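Local coordinates for protein halohydrin epoxidase A (Corynebacterium sp., PDB 4Z9F) that probably catalyses the reversible elimination of hydrogen halide from vicinal halohydrins to give epoxides, as a lyase on a Rossmann-type fold, at residues T7-E19 and I175-P187. The protein carries 1 engineered substitution. Numbering follows the deposited sequence.
Sequences THARHFAGPAAVE and IGPNFFNNPTYFP
Phe12 and Thr184 meet through a bond from backbone to side chain: the N-H of Phe12 is accepted by Thr184 OG1 (N to OG1 2.8 Å, 146° at the hydrogen). The Phe12 side chain lies against Thr184, Asn182, Tyr185 and Pro177 in turn. Its CB is 4.0 Å from the same OG1. With CG anti to the backbone N (chi1 -155°), the ring runs on past Asn182, whose OD1 meets CD1 in the ring plane. CE1 then comes 3.7 Å from Tyr185 CD2; here the tyrosine turns its edge to the phenylalanine face in an offset edge-to-face pair, the planes 84° apart. The far end, CZ, reaches Pro177 CG at 4.0 Å, where strand 170-177 ends.

In the Rossmann-type fold of short-chain dehydrogenases/reductases, the turn between the first strand and helix 14-23 usually receives the nucleotide cofactor; halohydrin dehalogenases bind none, and here too a halide pocket, formed partly by the loop after strand 170-177, probably replaces that site. The contact joins these two regions.

Asn182 shapes the receiving loop: from one face of its amide plane, OD1 accepts Thr184 N, an Asx turn, and Tyr185 N, an Asx motif. One water bridges Thr184 OG1 and His11 ND1. Pro183 packs by CD on Phe12 O and by CG on Pro15 CG. Phe180 offers its ring edge to Ala13 and Ala16, its CE1 lying 4.0 Å from Ala13 CB.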
# COMPACT_ATOMS: atom_id res chain seq x y z
N THR C 7 -27.60 2.34 -5.90
CA THR C 7 -28.14 2.71 -4.61
C THR C 7 -27.91 4.21 -4.36
O THR C 7 -27.10 4.85 -5.03
CB THR C 7 -27.51 1.88 -3.50
OG1 THR C 7 -26.10 2.10 -3.50
CG2 THR C 7 -27.80 0.41 -3.73
N HIS C 8 -28.67 4.74 -3.41
CA HIS C 8 -28.59 6.16 -3.02
C HIS C 8 -28.47 7.07 -4.23
O HIS C 8 -27.57 7.91 -4.34
CB HIS C 8 -27.44 6.37 -2.04
CG HIS C 8 -27.59 5.60 -0.76
ND1 HIS C 8 -28.48 5.97 0.23
CD2 HIS C 8 -26.96 4.49 -0.31
CE1 HIS C 8 -28.38 5.12 1.24
NE2 HIS C 8 -27.47 4.21 0.94
N ALA C 9 -29.42 6.90 -5.17
CA ALA C 9 -29.27 7.44 -6.52
C ALA C 9 -29.22 8.96 -6.56
O ALA C 9 -28.79 9.52 -7.57
CB ALA C 9 -30.42 6.94 -7.41
N ARG C 10 -29.66 9.65 -5.51
CA ARG C 10 -29.67 11.11 -5.53
C ARG C 10 -28.45 11.72 -4.87
O ARG C 10 -28.37 12.95 -4.75
CB ARG C 10 -30.95 11.61 -4.87
CG ARG C 10 -32.20 11.09 -5.58
CD ARG C 10 -33.46 11.45 -4.84
NE ARG C 10 -33.83 12.84 -5.05
CZ ARG C 10 -34.99 13.36 -4.66
NH1 ARG C 10 -35.88 12.59 -4.05
NH2 ARG C 10 -35.25 14.64 -4.88
N HIS C 11 -27.48 10.90 -4.45
CA HIS C 11 -26.40 11.36 -3.60
C HIS C 11 -25.06 10.86 -4.13
O HIS C 11 -25.01 9.95 -4.96
CB HIS C 11 -26.61 10.88 -2.16
CG HIS C 11 -27.90 11.34 -1.57
ND1 HIS C 11 -28.04 12.58 -0.96
CD2 HIS C 11 -29.12 10.76 -1.50
CE1 HIS C 11 -29.28 12.72 -0.54
NE2 HIS C 11 -29.96 11.63 -0.86
N PHE C 12 -23.99 11.50 -3.65
CA PHE C 12 -22.62 11.06 -3.93
C PHE C 12 -22.41 10.82 -5.43
O PHE C 12 -22.59 11.72 -6.25
CB PHE C 12 -22.34 9.79 -3.11
CG PHE C 12 -20.88 9.55 -2.79
CD1 PHE C 12 -19.92 10.53 -3.01
CD2 PHE C 12 -20.47 8.33 -2.28
CE1 PHE C 12 -18.59 10.29 -2.72
CE2 PHE C 12 -19.14 8.08 -1.99
CZ PHE C 12 -18.19 9.07 -2.21
N ALA C 13 -22.04 9.60 -5.81
CA ALA C 13 -21.82 9.28 -7.21
C ALA C 13 -23.09 8.82 -7.92
O ALA C 13 -23.02 8.47 -9.10
CB ALA C 13 -20.74 8.20 -7.35
N GLY C 14 -24.23 8.81 -7.24
CA GLY C 14 -25.48 8.36 -7.82
C GLY C 14 -25.83 9.04 -9.13
O GLY C 14 -25.96 8.40 -10.18
N PRO C 15 -25.98 10.37 -9.11
CA PRO C 15 -26.36 11.08 -10.34
C PRO C 15 -25.43 10.82 -11.51
O PRO C 15 -25.89 10.68 -12.65
CB PRO C 15 -26.36 12.55 -9.91
CG PRO C 15 -26.75 12.49 -8.47
CD PRO C 15 -26.10 11.24 -7.92
N ALA C 16 -24.12 10.76 -11.27
CA ALA C 16 -23.20 10.50 -12.36
C ALA C 16 -23.40 9.11 -12.95
O ALA C 16 -23.35 8.93 -14.17
CB ALA C 16 -21.75 10.68 -11.88
N ALA C 17 -23.62 8.13 -12.08
CA ALA C 17 -23.79 6.75 -12.52
C ALA C 17 -25.11 6.58 -13.27
O ALA C 17 -25.15 5.98 -14.35
CB ALA C 17 -23.72 5.81 -11.32
N VAL C 18 -26.19 7.12 -12.71
CA VAL C 18 -27.50 6.99 -13.34
C VAL C 18 -27.50 7.63 -14.72
O VAL C 18 -28.03 7.07 -15.69
CB VAL C 18 -28.59 7.58 -12.42
CG1 VAL C 18 -29.93 7.66 -13.14
CG2 VAL C 18 -28.71 6.76 -11.14
N GLU C 19 -26.88 8.80 -14.85
CA GLU C 19 -26.81 9.44 -16.16
C GLU C 19 -25.92 8.67 -17.12
O GLU C 19 -26.29 8.47 -18.29
CB GLU C 19 -26.32 10.88 -16.04
CG GLU C 19 -26.04 11.53 -17.39
CD GLU C 19 -26.69 12.91 -17.54
OE1 GLU C 19 -26.08 13.76 -18.24
OE2 GLU C 19 -27.79 13.13 -16.98
N ILE C 175 -14.10 2.24 -6.07
CA ILE C 175 -13.68 3.56 -6.50
C ILE C 175 -13.58 4.44 -5.27
O ILE C 175 -14.48 4.43 -4.41
CB ILE C 175 -14.64 4.15 -7.55
CG1 ILE C 175 -14.76 3.20 -8.74
CG2 ILE C 175 -14.14 5.53 -7.99
CD1 ILE C 175 -15.76 3.64 -9.79
N GLY C 176 -12.46 5.16 -5.15
CA GLY C 176 -12.22 6.01 -4.01
C GLY C 176 -12.10 7.47 -4.41
O GLY C 176 -11.01 7.97 -4.73
N PRO C 177 -13.23 8.17 -4.42
CA PRO C 177 -13.23 9.56 -4.88
C PRO C 177 -12.77 10.53 -3.80
O PRO C 177 -12.92 10.29 -2.60
CB PRO C 177 -14.70 9.83 -5.24
CG PRO C 177 -15.43 8.50 -5.08
CD PRO C 177 -14.59 7.68 -4.14
N ASN C 178 -12.22 11.65 -4.27
CA ASN C 178 -12.02 12.88 -3.52
C ASN C 178 -11.94 14.00 -4.55
O ASN C 178 -11.60 13.77 -5.71
CB ASN C 178 -10.76 12.85 -2.63
CG ASN C 178 -10.81 13.86 -1.48
OD1 ASN C 178 -11.79 14.61 -1.32
ND2 ASN C 178 -9.75 13.89 -0.67
N PHE C 179 -12.26 15.23 -4.11
CA PHE C 179 -12.29 16.37 -5.02
C PHE C 179 -13.11 16.06 -6.27
O PHE C 179 -12.76 16.43 -7.38
CB PHE C 179 -10.88 16.81 -5.37
CG PHE C 179 -10.09 17.23 -4.16
CD1 PHE C 179 -9.11 16.41 -3.63
CD2 PHE C 179 -10.36 18.44 -3.53
CE1 PHE C 179 -8.39 16.80 -2.52
CE2 PHE C 179 -9.64 18.83 -2.42
CZ PHE C 179 -8.66 18.02 -1.91
N PHE C 180 -14.21 15.34 -6.06
CA PHE C 180 -15.10 14.89 -7.12
C PHE C 180 -16.35 15.76 -7.08
O PHE C 180 -17.04 15.80 -6.06
CB PHE C 180 -15.43 13.41 -6.90
CG PHE C 180 -16.62 12.92 -7.65
CD1 PHE C 180 -17.53 12.07 -7.03
CD2 PHE C 180 -16.82 13.28 -8.97
CE1 PHE C 180 -18.63 11.60 -7.73
CE2 PHE C 180 -17.93 12.82 -9.66
CZ PHE C 180 -18.83 11.99 -9.04
N ASN C 181 -16.62 16.49 -8.18
CA ASN C 181 -17.80 17.36 -8.24
C ASN C 181 -19.06 16.51 -8.14
O ASN C 181 -19.43 15.81 -9.09
CB ASN C 181 -17.78 18.18 -9.54
CG ASN C 181 -19.02 19.06 -9.73
OD1 ASN C 181 -19.39 19.34 -10.86
ND2 ASN C 181 -19.67 19.47 -8.64
N ASN C 182 -19.70 16.55 -6.99
CA ASN C 182 -20.86 15.71 -6.72
C ASN C 182 -21.70 16.39 -5.65
O ASN C 182 -21.18 17.21 -4.88
CB ASN C 182 -20.42 14.30 -6.28
CG ASN C 182 -19.97 14.23 -4.84
OD1 ASN C 182 -20.79 14.15 -3.94
ND2 ASN C 182 -18.64 14.24 -4.62
N PRO C 183 -23.00 16.09 -5.59
CA PRO C 183 -23.89 16.86 -4.69
C PRO C 183 -23.63 16.65 -3.22
O PRO C 183 -24.06 17.49 -2.41
CB PRO C 183 -25.29 16.37 -5.08
CG PRO C 183 -25.05 14.99 -5.56
CD PRO C 183 -23.77 15.08 -6.35
N THR C 184 -22.96 15.56 -2.82
CA THR C 184 -22.73 15.35 -1.40
C THR C 184 -21.53 16.16 -0.91
O THR C 184 -21.66 16.99 -0.00
CB THR C 184 -22.53 13.86 -1.11
OG1 THR C 184 -23.72 13.16 -1.47
CG2 THR C 184 -22.28 13.67 0.37
N TYR C 185 -20.36 15.96 -1.51
CA TYR C 185 -19.14 16.52 -0.94
C TYR C 185 -18.60 17.75 -1.65
O TYR C 185 -17.93 18.56 -1.01
CB TYR C 185 -18.05 15.45 -0.89
CG TYR C 185 -18.34 14.37 0.13
CD1 TYR C 185 -18.43 14.67 1.48
CD2 TYR C 185 -18.54 13.05 -0.27
CE1 TYR C 185 -18.70 13.69 2.42
CE2 TYR C 185 -18.82 12.06 0.66
CZ TYR C 185 -18.89 12.39 2.01
OH TYR C 185 -19.15 11.42 2.96
N PHE C 186 -18.84 17.90 -2.95
CA PHE C 186 -18.32 19.03 -3.72
C PHE C 186 -19.37 19.48 -4.73
O PHE C 186 -19.18 19.36 -5.95
CB PHE C 186 -17.02 18.66 -4.44
CG PHE C 186 -15.88 18.36 -3.50
CD1 PHE C 186 -15.12 19.39 -2.95
CD2 PHE C 186 -15.56 17.05 -3.17
CE1 PHE C 186 -14.08 19.12 -2.07
CE2 PHE C 186 -14.50 16.78 -2.30
CZ PHE C 186 -13.76 17.81 -1.76
N PRO C 187 -20.49 20.02 -4.26
CA PRO C 187 -21.50 20.50 -5.20
C PRO C 187 -20.95 21.66 -6.02
O PRO C 187 -20.02 22.36 -5.61
CB PRO C 187 -22.66 20.93 -4.29
CG PRO C 187 -22.02 21.23 -2.97
CD PRO C 187 -20.87 20.27 -2.86
O HOH W 1 -25.92 14.45 -0.41